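Local coordinates for protein galactokinase (Bifidobacterium longum subsp. infantis ATCC 15697 = JCM 1222 = DSM 20088, PDB 6TER) that probably phosphorylates galactose with ATP as a galactokinase of the GHMP kinase family, and binds galactose, ADP and magnesium, at residues I44-D49 with G188-N193. Sequence-based numbering, arbitrary orientation.
Sequences IGEHTD and GGLDQN. With GLA (alpha-D-galactopyranose), chain B.
Asp49 turns its carboxylate toward the start of helix 190-197, where Leu190 N donates to Asp49 OD2 over 3.0 Å at 166°. The carboxylate thus lies at the first turn of the helix, with Gly189 at the N-cap position. Asp49 CG stands between its backbone N and carbonyl carbon (chi1 72°), and this presents both oxygens to alpha-D-galactose. OD1 lies 2.6 Å from sugar O4, and OD2 lies 2.6 Å from sugar O3. The position of OD2 is less certain, because it sits too close to Gly188 in the model, and both its bond to Leu190 N and its distance to O3 share that doubt. Gly188 N donates to the same O3 from the other segment.

This is the galactose pocket of a galactokinase, a member of the GHMP kinase family. The loop between strands 33-42 and 54-70, part of the galactokinase signature, meets the start of helix 190-197 here. Tyr248 and Thr187 also bond the sugar.

Its C6 arm lies against the loop. His47 N donates to sugar O6 almost straight, at 177°, and C6 sits 3.7 Å above the centre of the His47 ring. Tyr50 OH is hydrogen-bonded to His47 ND1 and Gly367 O to NE2. The Glu46 chain is bent at chi2, and its OE1 comes 2.8 Å from O6. Arg363 forms a salt bridge with OE2, while Asn42 bonds OE1. Leu190 CD1 lies 3.8 Å from Glu46 OE1. At the far end of the sugar, Asp191 OD2 is 3.0 Å from O2, and Asp191 OD1 forms a salt bridge with Arg40.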
loop_
_atom_site.group_PDB
_atom_site.type_symbol
_atom_site.label_atom_id
_atom_site.label_comp_id
_atom_site.label_asym_id
_atom_site.label_seq_id
_atom_site.Cartn_x
_atom_site.Cartn_y
_atom_site.Cartn_z
ATOM N N ILE A 44 -7.249 3.211 7.576
ATOM C CA ILE A 44 -6.796 3.952 8.767
ATOM C C ILE A 44 -5.695 3.076 9.371
ATOM O O ILE A 44 -5.649 1.886 9.028
ATOM C CB ILE A 44 -8.037 4.183 9.670
ATOM C CG1 ILE A 44 -7.765 5.252 10.730
ATOM C CG2 ILE A 44 -8.573 2.871 10.252
ATOM C CD1 ILE A 44 -8.976 5.603 11.560
ATOM N N GLY A 45 -4.809 3.663 10.178
ATOM C CA GLY A 45 -3.686 2.980 10.845
ATOM C C GLY A 45 -2.438 3.258 10.049
ATOM O O GLY A 45 -1.834 2.290 9.562
ATOM N N GLU A 46 -2.120 4.535 9.890
ATOM C CA GLU A 46 -1.032 5.008 8.997
ATOM C C GLU A 46 0.239 5.229 9.820
ATOM O O GLU A 46 0.128 5.820 10.916
ATOM C CB GLU A 46 -1.406 6.310 8.324
ATOM C CG GLU A 46 -0.922 6.362 6.862
ATOM C CD GLU A 46 -1.628 5.397 5.903
ATOM O OE1 GLU A 46 -1.071 4.355 5.535
ATOM O OE2 GLU A 46 -2.755 5.722 5.487
ATOM N N HIS A 47 1.405 4.816 9.290
ATOM C CA HIS A 47 2.720 4.937 9.992
ATOM C C HIS A 47 2.726 4.097 11.272
ATOM O O HIS A 47 3.530 4.395 12.236
ATOM C CB HIS A 47 3.119 6.418 10.140
ATOM C CG HIS A 47 3.569 6.978 8.828
ATOM N ND1 HIS A 47 4.870 6.776 8.354
ATOM C CD2 HIS A 47 2.890 7.601 7.821
ATOM C CE1 HIS A 47 4.981 7.330 7.150
ATOM N NE2 HIS A 47 3.791 7.838 6.800
ATOM N N THR A 48 1.913 3.035 11.258
ATOM C CA THR A 48 1.759 2.002 12.325
ATOM C C THR A 48 2.483 0.675 11.964
ATOM O O THR A 48 2.944 -0.039 12.909
ATOM C CB THR A 48 0.265 1.789 12.687
ATOM O OG1 THR A 48 -0.446 1.317 11.539
ATOM C CG2 THR A 48 -0.472 3.029 13.188
ATOM N N ASP A 49 2.547 0.284 10.694
ATOM C CA ASP A 49 2.997 -1.076 10.248
ATOM C C ASP A 49 4.433 -1.375 10.732
ATOM O O ASP A 49 4.616 -2.481 11.349
ATOM C CB ASP A 49 2.746 -1.263 8.746
ATOM C CG ASP A 49 3.648 -0.474 7.807
ATOM O OD1 ASP A 49 4.257 0.586 8.203
ATOM O OD2 ASP A 49 3.780 -0.952 6.727
ATOM N N GLY A 188 7.305 -0.930 5.090
ATOM C CA GLY A 188 6.965 -1.466 6.439
ATOM C C GLY A 188 6.067 -2.716 6.509
ATOM O O GLY A 188 5.912 -3.239 7.673
ATOM N N GLY A 189 5.455 -3.157 5.406
ATOM C CA GLY A 189 4.769 -4.464 5.276
ATOM C C GLY A 189 3.272 -4.392 4.956
ATOM O O GLY A 189 2.730 -5.420 4.463
ATOM N N LEU A 190 2.627 -3.259 5.255
ATOM C CA LEU A 190 1.192 -2.943 4.983
ATOM C C LEU A 190 0.815 -3.328 3.544
ATOM O O LEU A 190 -0.125 -4.136 3.384
ATOM C CB LEU A 190 0.991 -1.442 5.244
ATOM C CG LEU A 190 -0.430 -0.878 5.304
ATOM C CD1 LEU A 190 -0.342 0.599 5.578
ATOM C CD2 LEU A 190 -1.211 -1.100 4.044
ATOM N N ASP A 191 1.557 -2.825 2.549
ATOM C CA ASP A 191 1.101 -2.774 1.124
ATOM C C ASP A 191 0.999 -4.197 0.545
ATOM O O ASP A 191 -0.012 -4.571 -0.153
ATOM C CB ASP A 191 2.034 -1.907 0.265
ATOM C CG ASP A 191 2.217 -0.505 0.796
ATOM O OD1 ASP A 191 1.300 -0.044 1.575
ATOM O OD2 ASP A 191 3.262 0.130 0.432
ATOM N N GLN A 192 2.016 -4.991 0.828
ATOM C CA GLN A 192 2.172 -6.364 0.301
ATOM C C GLN A 192 1.248 -7.347 1.028
ATOM O O GLN A 192 0.703 -8.217 0.349
ATOM C CB GLN A 192 3.629 -6.785 0.446
ATOM C CG GLN A 192 4.619 -5.837 -0.214
ATOM C CD GLN A 192 5.077 -4.689 0.671
ATOM O OE1 GLN A 192 4.507 -4.405 1.723
ATOM N NE2 GLN A 192 6.139 -4.011 0.253
ATOM N N ASN A 193 1.034 -7.214 2.347
ATOM C CA ASN A 193 -0.043 -7.975 3.040
ATOM C C ASN A 193 -1.407 -7.666 2.401
ATOM O O ASN A 193 -2.191 -8.622 2.098
ATOM C CB ASN A 193 0.009 -7.737 4.545
ATOM C CG ASN A 193 1.086 -8.562 5.227
ATOM O OD1 ASN A 193 0.882 -9.735 5.542
ATOM N ND2 ASN A 193 2.229 -7.942 5.461
HETATM C C1 GLA B . 4.113 3.379 2.804
HETATM C C2 GLA B . 4.817 2.098 3.209
HETATM C C3 GLA B . 3.875 1.246 4.060
HETATM C C4 GLA B . 3.395 2.041 5.331
HETATM C C5 GLA B . 2.858 3.393 4.960
HETATM C C6 GLA B . 2.528 4.241 6.229
HETATM O O1 GLA B . 3.010 3.106 1.902
HETATM O O2 GLA B . 5.396 1.351 2.090
HETATM O O3 GLA B . 4.558 0.066 4.513
HETATM O O4 GLA B . 4.444 2.281 6.296
HETATM O O5 GLA B . 3.717 4.076 4.022
HETATM O O6 GLA B . 1.294 3.741 6.842
#